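PDB 3O75: fructose transport system repressor FruR from Pseudomonas putida, which binds fructose 1-phosphate in its effector domain and probably acts as a sequence-specific, LacI-type DNA-binding regulator of transcription. Local coordinates for residues A231-Q236 with G262-Q267; L211-D216 with L225-M230; A18-Q23 with G235-T240. All coordinates share one frame; numbering follows the deposited sequence.

Contact 1 of 3, residues A231-Q236 with G262-Q267; sequences AQQHGQ and GRTFKQ. With F1X (1-O-phosphono-beta-D-fructofuranose), chain C.
Ala-231 and Thr-264 face each other as an antiparallel hydrogen-bonded pair where the end of strand 227-231 runs beside strand 257-266. Ala-231 N donates to Thr-264 O over 2.8 Å, and Thr-264 N returns a bond to Ala-231 O. Past this pair 231-236 leaves the sheet and turns into helix 234-251, with Gln-233 at the N-cap position. Gln-233 still reaches back: its NE2 donates to Gly-262 O at 2.8 Å, a fairly straight bond of 163° that lies in the plane of the amide but is tilted from that of the carbonyl. A water accepts from Gln-233 N and donates weakly to the same Gly-262 O.

On the sugar side, Gln-232 and Arg-263 run side by side and point the same way. Gln-232 CG sits over the centre of one guanidinium face, 3.3 Å from Arg-263 CZ, while the amide and guanidinium planes are 37° apart. With CG anti to the carbonyl carbon (chi1 -67°) and the rest of the chain extended, Gln-232 delivers NE2 to F1X O2P at 2.9 Å. Arg-263 uses two nitrogens on one oxygen, NH1 at 3.0 Å and NH2 at 3.1 Å from F1X O1P, with the phosphate at the edge of the guanidinium. Gln-232 CB in turn covers one face of the His-234 ring, and His-234 NE2 is hydrogen-bonded to Ser-16, itself a ligand of the sugar phosphate.

Arg-263 NH1 also bonds to Met-230 O, so its rotation is held from two directions. Arg-138 also bonds to the ligand, its guanidinium close to that of Arg-263, and the phosphate's charge probably eases their like charges. The neutral Gln-232 amide grips a different phosphate oxygen, dividing the anion between a charged and an uncharged donor.

Contact 2 of 3, residues L211-D216 with L225-M230; sequences LGTFGD and LPVNAM. With F1X (1-O-phosphono-beta-D-fructofuranose), chain C.
Two neighbouring parallel strands of the LacI-family sugar-binding fold, 210-214 and 227-231, meet here and end beside the phosphate of the bound fructose 1-phosphate. The axes of segments 211-214 and 227-230 pass 4.8 Å apart at 20°. Asn-228 N donates to Leu-211 O, Thr-213 N to Asn-228 O at 2.9 Å, Met-230 N to Thr-213 O and Gly-215 N to Met-230 O at 2.9 Å. In the last of these the donor stands above the carbonyl plane.

Leu-211 and Val-227 lie side by side on one face, Leu-211 CB 4.1 Å from Val-227 CG2, while the Leu-225 side chain crosses that of Leu-211 at about a right angle, the two CD2 atoms 4.0 Å apart. With OG1 anti to the backbone N (chi1 -174°), Thr-213 sets CG2 between the N and the carbonyl carbon, against Val-227 CG1 at 3.9 Å; the hydroxyl is turned to Phe-214 O and Thr-186. Gly-215 CA comes within 3.1 Å of F1X O3P, where a side chain would collide with the phosphate.

Helix 189-200 covers Leu-211 and Thr-213 through Leu-192. On the Phe-214 and Met-230 face lies helix 104-116. Strand 183-186 continues the sheet beyond 210-214, and strand 257-266 continues it beyond 227-231.

Contact 3 of 3, residues A18-Q23 with G235-T240; sequences ARIAKQ and GQIAAT
Gln-23 and Ala-238 meet CB to CB at 3.5 Å, the central touch between helix 15-30 and helix 234-251 in this periplasmic-binding-protein-like fold. The short segments cross at -47° with their axes 8.7 Å apart, a close approach consistent with the small residues Gly-235 and Ala-238 at the contact.

The Gln-23 chain bends at chi2 (78°), which folds its outer half back over Gly-235: CG and OE1 each lie 3.5 Å from Gly-235 CA. No hydrogen bond joins the two segments, and the fit is one of carbon surfaces with an amide laid across the glycine. Even a methyl group on Gly-235 would be tight against Gln-23 OE1. Cut back to an alanine, Gln-23 would probably lose its cover of Gly-235 CA, opening a gap where CG and the amide now lie.

One turn back along the first helix, Ile-20 continues the seam. Its CG2 is 4.4 Å from Ala-238 CB, and its CD1 is the same distance from Ile-237 CG2, so the isoleucine spans two successive residues of the other helix. Ile-20 and Ile-237 both also pack on Gln-232, a ligand of the sugar phosphate, and the side chain of Ile-20 is about 7 Å from the bound sugar.

Farther out, strand 98-102 supports Ile-237 through Val-100 and Ser-102, and Ala-21 turns its methyl away from this seam to Phe-7 and Leu-9 of strand 4-9. The first helix also belongs to the subunit interface: Arg-19 and Lys-22 form salt bridges with Glu-13 and Asp-11 of the second subunit. On the outer side of helix 234-251, Gln-236 NE2 donates to Thr-240 OG1 at 2.7 Å, with the hydroxyl in the plane of the amide.

From the N terminus, helix 15-30 supplies the first half of contact 3, which waits more than 200 residues for its partner in helix 234-251. Contact 2 is nested inside that long loop and closes a short one of its own, between residues 211-216 and 225-230. Strand 227-231 then runs on through Ala-231 into helix 234-251, where contacts 1 and 3 share Gly-235 and Gln-236. Contact 1 opens after contact 2 has closed and is completed by strand 257-266. Backbone bonding of Lys-266 with Ala-229 ties contacts 1 and 2 into one sheet, while Gln-232 and His-234 carry contact 1 across to the helix pair.

Contact 1 of 3, residues A231-Q236 with G262-Q267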
loop_
_atom_site.group_PDB
_atom_site.type_symbol
_atom_site.label_atom_id
_atom_site.label_comp_id
_atom_site.label_asym_id
_atom_site.label_seq_id
_atom_site.Cartn_x
_atom_site.Cartn_y
_atom_site.Cartn_z
ATOM N N ALA A 231 -5.894 13.036 -8.378
ATOM C CA ALA A 231 -4.881 12.003 -8.212
ATOM C C ALA A 231 -3.480 12.527 -8.510
ATOM O O ALA A 231 -3.285 13.292 -9.448
ATOM C CB ALA A 231 -5.203 10.811 -9.097
ATOM N N GLN A 232 -2.504 12.112 -7.708
ATOM C CA GLN A 232 -1.112 12.455 -7.965
ATOM C C GLN A 232 -0.643 11.766 -9.231
ATOM O O GLN A 232 -1.156 10.712 -9.600
ATOM C CB GLN A 232 -0.212 11.975 -6.827
ATOM C CG GLN A 232 -0.390 12.661 -5.492
ATOM C CD GLN A 232 0.626 12.169 -4.476
ATOM O OE1 GLN A 232 1.833 12.206 -4.723
ATOM N NE2 GLN A 232 0.142 11.699 -3.333
ATOM N N GLN A 233 0.352 12.353 -9.884
ATOM C CA GLN A 233 1.081 11.652 -10.930
ATOM C C GLN A 233 2.289 10.975 -10.285
ATOM O O GLN A 233 3.418 11.448 -10.406
ATOM C CB GLN A 233 1.510 12.621 -12.034
ATOM C CG GLN A 233 0.346 13.394 -12.647
ATOM C CD GLN A 233 0.724 14.122 -13.924
ATOM O OE1 GLN A 233 1.242 13.518 -14.863
ATOM N NE2 GLN A 233 0.459 15.422 -13.966
ATOM N N HIS A 234 2.034 9.872 -9.585
ATOM C CA HIS A 234 3.062 9.200 -8.795
ATOM C C HIS A 234 4.293 8.891 -9.628
ATOM O O HIS A 234 5.420 9.111 -9.182
ATOM C CB HIS A 234 2.527 7.898 -8.197
ATOM C CG HIS A 234 1.290 8.070 -7.373
ATOM N ND1 HIS A 234 0.025 8.052 -7.921
ATOM C CD2 HIS A 234 1.123 8.255 -6.043
ATOM C CE1 HIS A 234 -0.868 8.223 -6.962
ATOM N NE2 HIS A 234 -0.230 8.348 -5.815
ATOM N N GLY A 235 4.073 8.378 -10.838
ATOM C CA GLY A 235 5.165 8.015 -11.725
ATOM C C GLY A 235 6.005 9.200 -12.163
ATOM O O GLY A 235 7.235 9.120 -12.216
ATOM N N GLN A 236 5.347 10.307 -12.481
ATOM C CA GLN A 236 6.065 11.511 -12.876
ATOM C C GLN A 236 6.839 12.095 -11.695
ATOM O O GLN A 236 7.981 12.535 -11.838
ATOM C CB GLN A 236 5.106 12.548 -13.459
ATOM C CG GLN A 236 5.795 13.813 -13.946
ATOM C CD GLN A 236 6.949 13.520 -14.892
ATOM O OE1 GLN A 236 6.764 12.915 -15.950
ATOM N NE2 GLN A 236 8.149 13.947 -14.513
ATOM N N GLY A 262 1.380 18.703 -11.416
ATOM C CA GLY A 262 -0.060 18.830 -11.285
ATOM C C GLY A 262 -0.753 17.513 -10.999
ATOM O O GLY A 262 -0.323 16.458 -11.466
ATOM N N ARG A 263 -1.828 17.572 -10.222
ATOM C CA ARG A 263 -2.647 16.392 -9.988
ATOM C C ARG A 263 -3.633 16.181 -11.141
ATOM O O ARG A 263 -4.045 17.134 -11.806
ATOM C CB ARG A 263 -3.381 16.496 -8.648
ATOM C CG ARG A 263 -2.461 16.493 -7.431
ATOM C CD ARG A 263 -3.197 16.007 -6.196
ATOM N NE ARG A 263 -2.298 15.766 -5.069
ATOM C CZ ARG A 263 -2.503 14.836 -4.136
ATOM N NH1 ARG A 263 -3.567 14.050 -4.201
ATOM N NH2 ARG A 263 -1.641 14.686 -3.141
ATOM N N THR A 264 -3.997 14.929 -11.389
ATOM C CA THR A 264 -4.973 14.607 -12.421
ATOM C C THR A 264 -6.389 14.699 -11.861
ATOM O O THR A 264 -6.712 14.053 -10.866
ATOM C CB THR A 264 -4.737 13.196 -12.989
ATOM O OG1 THR A 264 -3.381 13.081 -13.433
ATOM C CG2 THR A 264 -5.668 12.922 -14.162
ATOM N N PHE A 265 -7.226 15.506 -12.503
ATOM C CA PHE A 265 -8.602 15.704 -12.059
ATOM C C PHE A 265 -9.530 14.655 -12.664
ATOM O O PHE A 265 -9.744 14.621 -13.874
ATOM C CB PHE A 265 -9.067 17.111 -12.443
ATOM C CG PHE A 265 -10.352 17.538 -11.788
ATOM C CD1 PHE A 265 -10.717 17.042 -10.549
ATOM C CD2 PHE A 265 -11.179 18.466 -12.401
ATOM C CE1 PHE A 265 -11.894 17.449 -9.943
ATOM C CE2 PHE A 265 -12.356 18.875 -11.800
ATOM C CZ PHE A 265 -12.713 18.362 -10.567
ATOM N N LYS A 266 -10.069 13.784 -11.819
ATOM C CA LYS A 266 -11.069 12.822 -12.256
ATOM C C LYS A 266 -12.434 13.341 -11.836
ATOM O O LYS A 266 -12.827 13.205 -10.679
ATOM C CB LYS A 266 -10.809 11.451 -11.629
ATOM C CG LYS A 266 -9.336 11.074 -11.547
ATOM C CD LYS A 266 -8.958 9.994 -12.542
ATOM C CE LYS A 266 -7.463 9.720 -12.485
ATOM N NZ LYS A 266 -7.056 8.605 -13.387
ATOM N N GLN A 267 -13.150 13.950 -12.774
ATOM C CA GLN A 267 -14.448 14.543 -12.475
ATOM C C GLN A 267 -15.607 13.591 -12.764
ATOM O O GLN A 267 -16.187 13.613 -13.848
ATOM C CB GLN A 267 -14.628 15.854 -13.239
ATOM C CG GLN A 267 -15.952 16.538 -12.956
ATOM C CD GLN A 267 -15.890 18.034 -13.174
ATOM O OE1 GLN A 267 -14.969 18.544 -13.815
ATOM N NE2 GLN A 267 -16.869 18.751 -12.633
HETATM C C1 F1X C . -1.092 11.394 -0.298
HETATM O O1 F1X C . -2.382 10.811 -0.395
HETATM P P1 F1X C . -3.322 11.205 -1.639
HETATM C C2 F1X C . -1.124 12.486 0.756
HETATM O O2 F1X C . -2.337 13.242 0.641
HETATM C C3 F1X C . 0.077 13.409 0.602
HETATM O O3 F1X C . -0.130 14.395 -0.406
HETATM C C4 F1X C . 0.183 13.987 1.991
HETATM O O4 F1X C . 1.453 14.581 2.276
HETATM C C5 F1X C . -0.025 12.702 2.769
HETATM O O5 F1X C . -1.038 11.960 2.081
HETATM C C6 F1X C . -0.367 12.998 4.209
HETATM O O6 F1X C . 0.893 13.058 4.865
HETATM O O1P F1X C . -3.478 12.699 -1.535
HETATM O O2P F1X C . -2.546 10.753 -2.846
HETATM O O3P F1X C . -4.597 10.443 -1.378
HETATM O O HOH W 1 0.972 15.043 -9.028
#

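Contact 2 of 3, residues L211-D216 with L225-M230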
loop_
_atom_site.group_PDB
_atom_site.type_symbol
_atom_site.label_atom_id
_atom_site.label_comp_id
_atom_site.label_asym_id
_atom_site.label_seq_id
_atom_site.Cartn_x
_atom_site.Cartn_y
_atom_site.Cartn_z
ATOM N N LEU A 211 -19.069 14.794 -3.053
ATOM C CA LEU A 211 -17.800 14.410 -2.461
ATOM C C LEU A 211 -16.631 14.756 -3.377
ATOM O O LEU A 211 -16.630 14.415 -4.558
ATOM C CB LEU A 211 -17.812 12.907 -2.192
ATOM C CG LEU A 211 -17.335 12.383 -0.837
ATOM C CD1 LEU A 211 -17.799 13.289 0.293
ATOM C CD2 LEU A 211 -17.828 10.956 -0.628
ATOM N N GLY A 212 -15.630 15.428 -2.824
ATOM C CA GLY A 212 -14.389 15.660 -3.539
ATOM C C GLY A 212 -13.233 15.237 -2.656
ATOM O O GLY A 212 -13.253 15.484 -1.451
ATOM N N THR A 213 -12.224 14.595 -3.237
ATOM C CA THR A 213 -11.091 14.142 -2.440
ATOM C C THR A 213 -9.758 14.266 -3.158
ATOM O O THR A 213 -9.674 14.132 -4.380
ATOM C CB THR A 213 -11.238 12.663 -2.006
ATOM O OG1 THR A 213 -10.165 12.319 -1.120
ATOM C CG2 THR A 213 -11.184 11.736 -3.218
ATOM N N PHE A 214 -8.716 14.522 -2.378
ATOM C CA PHE A 214 -7.355 14.298 -2.830
ATOM C C PHE A 214 -7.125 12.792 -2.883
ATOM O O PHE A 214 -7.654 12.050 -2.057
ATOM C CB PHE A 214 -6.360 14.954 -1.873
ATOM C CG PHE A 214 -6.023 16.368 -2.234
ATOM C CD1 PHE A 214 -6.936 17.389 -2.029
ATOM C CD2 PHE A 214 -4.795 16.678 -2.786
ATOM C CE1 PHE A 214 -6.625 18.696 -2.371
ATOM C CE2 PHE A 214 -4.480 17.982 -3.130
ATOM C CZ PHE A 214 -5.397 18.991 -2.923
ATOM N N GLY A 215 -6.334 12.346 -3.850
ATOM C CA GLY A 215 -6.119 10.928 -4.056
ATOM C C GLY A 215 -7.198 10.319 -4.930
ATOM O O GLY A 215 -8.111 11.009 -5.390
ATOM N N ASP A 216 -7.089 9.015 -5.154
ATOM C CA ASP A 216 -8.020 8.292 -6.009
ATOM C C ASP A 216 -7.931 6.809 -5.675
ATOM O O ASP A 216 -6.937 6.358 -5.113
ATOM C CB ASP A 216 -7.672 8.524 -7.483
ATOM C CG ASP A 216 -8.739 7.998 -8.428
ATOM O OD1 ASP A 216 -9.910 7.903 -8.011
ATOM O OD2 ASP A 216 -8.407 7.691 -9.594
ATOM N N LEU A 225 -22.295 6.299 -5.547
ATOM C CA LEU A 225 -22.032 7.704 -5.268
ATOM C C LEU A 225 -20.749 8.161 -5.962
ATOM O O LEU A 225 -19.655 7.738 -5.590
ATOM C CB LEU A 225 -21.903 7.900 -3.756
ATOM C CG LEU A 225 -21.582 9.290 -3.216
ATOM C CD1 LEU A 225 -22.763 10.221 -3.417
ATOM C CD2 LEU A 225 -21.213 9.198 -1.743
ATOM N N PRO A 226 -20.882 9.032 -6.975
ATOM C CA PRO A 226 -19.739 9.560 -7.731
ATOM C C PRO A 226 -18.838 10.458 -6.881
ATOM O O PRO A 226 -19.334 11.214 -6.044
ATOM C CB PRO A 226 -20.404 10.383 -8.838
ATOM C CG PRO A 226 -21.735 10.759 -8.278
ATOM C CD PRO A 226 -22.163 9.583 -7.454
ATOM N N VAL A 227 -17.530 10.378 -7.109
ATOM C CA VAL A 227 -16.568 11.167 -6.349
ATOM C C VAL A 227 -15.556 11.853 -7.260
ATOM O O VAL A 227 -14.870 11.196 -8.041
ATOM C CB VAL A 227 -15.793 10.293 -5.349
ATOM C CG1 VAL A 227 -14.774 11.134 -4.593
ATOM C CG2 VAL A 227 -16.750 9.605 -4.388
ATOM N N ASN A 228 -15.469 13.177 -7.160
ATOM C CA ASN A 228 -14.421 13.922 -7.849
ATOM C C ASN A 228 -13.083 13.739 -7.145
ATOM O O ASN A 228 -13.009 13.815 -5.923
ATOM C CB ASN A 228 -14.777 15.404 -7.942
ATOM C CG ASN A 228 -15.849 15.678 -8.978
ATOM O OD1 ASN A 228 -16.384 14.752 -9.590
ATOM N ND2 ASN A 228 -16.166 16.953 -9.186
ATOM N N ALA A 229 -12.027 13.506 -7.914
ATOM C CA ALA A 229 -10.744 13.144 -7.333
ATOM C C ALA A 229 -9.577 13.863 -7.995
ATOM O O ALA A 229 -9.559 14.050 -9.214
ATOM C CB ALA A 229 -10.548 11.635 -7.412
ATOM N N MET A 230 -8.607 14.265 -7.176
ATOM C CA MET A 230 -7.362 14.830 -7.667
ATOM C C MET A 230 -6.231 13.848 -7.381
ATOM O O MET A 230 -5.686 13.817 -6.276
ATOM C CB MET A 230 -7.073 16.168 -6.988
ATOM C CG MET A 230 -7.898 17.326 -7.499
ATOM S SD MET A 230 -7.332 17.954 -9.101
ATOM C CE MET A 230 -8.422 19.368 -9.284
HETATM C C1 F1X C . -1.092 11.394 -0.298
HETATM O O1 F1X C . -2.382 10.811 -0.395
HETATM P P1 F1X C . -3.322 11.205 -1.639
HETATM C C2 F1X C . -1.124 12.486 0.756
HETATM O O2 F1X C . -2.337 13.242 0.641
HETATM C C3 F1X C . 0.077 13.409 0.602
HETATM O O3 F1X C . -0.130 14.395 -0.406
HETATM C C4 F1X C . 0.183 13.987 1.991
HETATM O O4 F1X C . 1.453 14.581 2.276
HETATM C C5 F1X C . -0.025 12.702 2.769
HETATM O O5 F1X C . -1.038 11.960 2.081
HETATM C C6 F1X C . -0.367 12.998 4.209
HETATM O O6 F1X C . 0.893 13.058 4.865
HETATM O O1P F1X C . -3.478 12.699 -1.535
HETATM O O2P F1X C . -2.546 10.753 -2.846
HETATM O O3P F1X C . -4.597 10.443 -1.378
HETATM O O HOH W 2 -21.101 12.920 -4.673
#

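Contact 3 of 3, residues A18-Q23 with G235-T240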
loop_
_atom_site.group_PDB
_atom_site.type_symbol
_atom_site.label_atom_id
_atom_site.label_comp_id
_atom_site.label_asym_id
_atom_site.label_seq_id
_atom_site.Cartn_x
_atom_site.Cartn_y
_atom_site.Cartn_z
ATOM N N ALA A 18 3.390 4.185 -0.949
ATOM C CA ALA A 18 3.778 2.864 -1.426
ATOM C C ALA A 18 3.998 2.924 -2.935
ATOM O O ALA A 18 4.924 2.314 -3.471
ATOM C CB ALA A 18 2.699 1.854 -1.095
ATOM N N ARG A 19 3.130 3.673 -3.607
ATOM C CA ARG A 19 3.184 3.850 -5.053
ATOM C C ARG A 19 4.452 4.575 -5.489
ATOM O O ARG A 19 5.147 4.149 -6.412
ATOM C CB ARG A 19 1.970 4.657 -5.503
ATOM C CG ARG A 19 1.154 3.998 -6.579
ATOM C CD ARG A 19 1.621 4.409 -7.949
ATOM N NE ARG A 19 0.475 4.703 -8.796
ATOM C CZ ARG A 19 -0.210 3.784 -9.467
ATOM N NH1 ARG A 19 0.139 2.506 -9.399
ATOM N NH2 ARG A 19 -1.245 4.147 -10.211
ATOM N N ILE A 20 4.749 5.683 -4.825
ATOM C CA ILE A 20 5.942 6.443 -5.152
ATOM C C ILE A 20 7.190 5.608 -4.896
ATOM O O ILE A 20 8.100 5.570 -5.721
ATOM C CB ILE A 20 6.004 7.757 -4.357
ATOM C CG1 ILE A 20 4.886 8.698 -4.818
ATOM C CG2 ILE A 20 7.370 8.418 -4.519
ATOM C CD1 ILE A 20 4.739 9.945 -3.970
ATOM N N ALA A 21 7.216 4.931 -3.753
ATOM C CA ALA A 21 8.357 4.107 -3.375
ATOM C C ALA A 21 8.638 3.023 -4.410
ATOM O O ALA A 21 9.790 2.775 -4.758
ATOM C CB ALA A 21 8.131 3.486 -2.005
ATOM N N LYS A 22 7.581 2.375 -4.888
ATOM C CA LYS A 22 7.701 1.329 -5.896
ATOM C C LYS A 22 8.194 1.910 -7.216
ATOM O O LYS A 22 9.077 1.352 -7.863
ATOM C CB LYS A 22 6.359 0.627 -6.100
ATOM C CG LYS A 22 6.366 -0.429 -7.190
ATOM C CD LYS A 22 5.181 -1.372 -7.030
ATOM C CE LYS A 22 5.245 -2.535 -8.008
ATOM N NZ LYS A 22 4.060 -3.432 -7.899
ATOM N N GLN A 23 7.616 3.038 -7.609
ATOM C CA GLN A 23 8.032 3.724 -8.822
ATOM C C GLN A 23 9.502 4.089 -8.706
ATOM O O GLN A 23 10.294 3.823 -9.608
ATOM C CB GLN A 23 7.204 4.989 -9.020
ATOM C CG GLN A 23 6.580 5.115 -10.387
ATOM C CD GLN A 23 5.350 4.253 -10.549
ATOM O OE1 GLN A 23 4.349 4.683 -11.125
ATOM N NE2 GLN A 23 5.409 3.035 -10.034
ATOM N N GLY A 235 4.073 8.378 -10.838
ATOM C CA GLY A 235 5.165 8.015 -11.725
ATOM C C GLY A 235 6.005 9.200 -12.163
ATOM O O GLY A 235 7.235 9.120 -12.216
ATOM N N GLN A 236 5.347 10.307 -12.481
ATOM C CA GLN A 236 6.065 11.511 -12.876
ATOM C C GLN A 236 6.839 12.095 -11.695
ATOM O O GLN A 236 7.981 12.535 -11.838
ATOM C CB GLN A 236 5.106 12.548 -13.459
ATOM C CG GLN A 236 5.795 13.813 -13.946
ATOM C CD GLN A 236 6.949 13.520 -14.892
ATOM O OE1 GLN A 236 6.764 12.915 -15.950
ATOM N NE2 GLN A 236 8.149 13.947 -14.513
ATOM N N ILE A 237 6.215 12.085 -10.523
ATOM C CA ILE A 237 6.868 12.572 -9.318
ATOM C C ILE A 237 8.148 11.781 -9.035
ATOM O O ILE A 237 9.205 12.363 -8.795
ATOM C CB ILE A 237 5.917 12.518 -8.101
ATOM C CG1 ILE A 237 4.810 13.566 -8.254
ATOM C CG2 ILE A 237 6.686 12.744 -6.809
ATOM C CD1 ILE A 237 3.786 13.553 -7.140
ATOM N N ALA A 238 8.052 10.454 -9.085
ATOM C CA ALA A 238 9.202 9.591 -8.823
ATOM C C ALA A 238 10.301 9.747 -9.871
ATOM O O ALA A 238 11.487 9.788 -9.538
ATOM C CB ALA A 238 8.765 8.135 -8.729
ATOM N N ALA A 239 9.905 9.826 -11.138
ATOM C CA ALA A 239 10.868 9.969 -12.225
ATOM C C ALA A 239 11.665 11.260 -12.082
ATOM O O ALA A 239 12.885 11.267 -12.249
ATOM C CB ALA A 239 10.165 9.922 -13.570
ATOM N N THR A 240 10.972 12.350 -11.762
ATOM C CA THR A 240 11.632 13.640 -11.584
ATOM C C THR A 240 12.545 13.646 -10.361
ATOM O O THR A 240 13.689 14.096 -10.431
ATOM C CB THR A 240 10.614 14.788 -11.458
ATOM O OG1 THR A 240 9.814 14.851 -12.645
ATOM C CG2 THR A 240 11.334 16.112 -11.268
#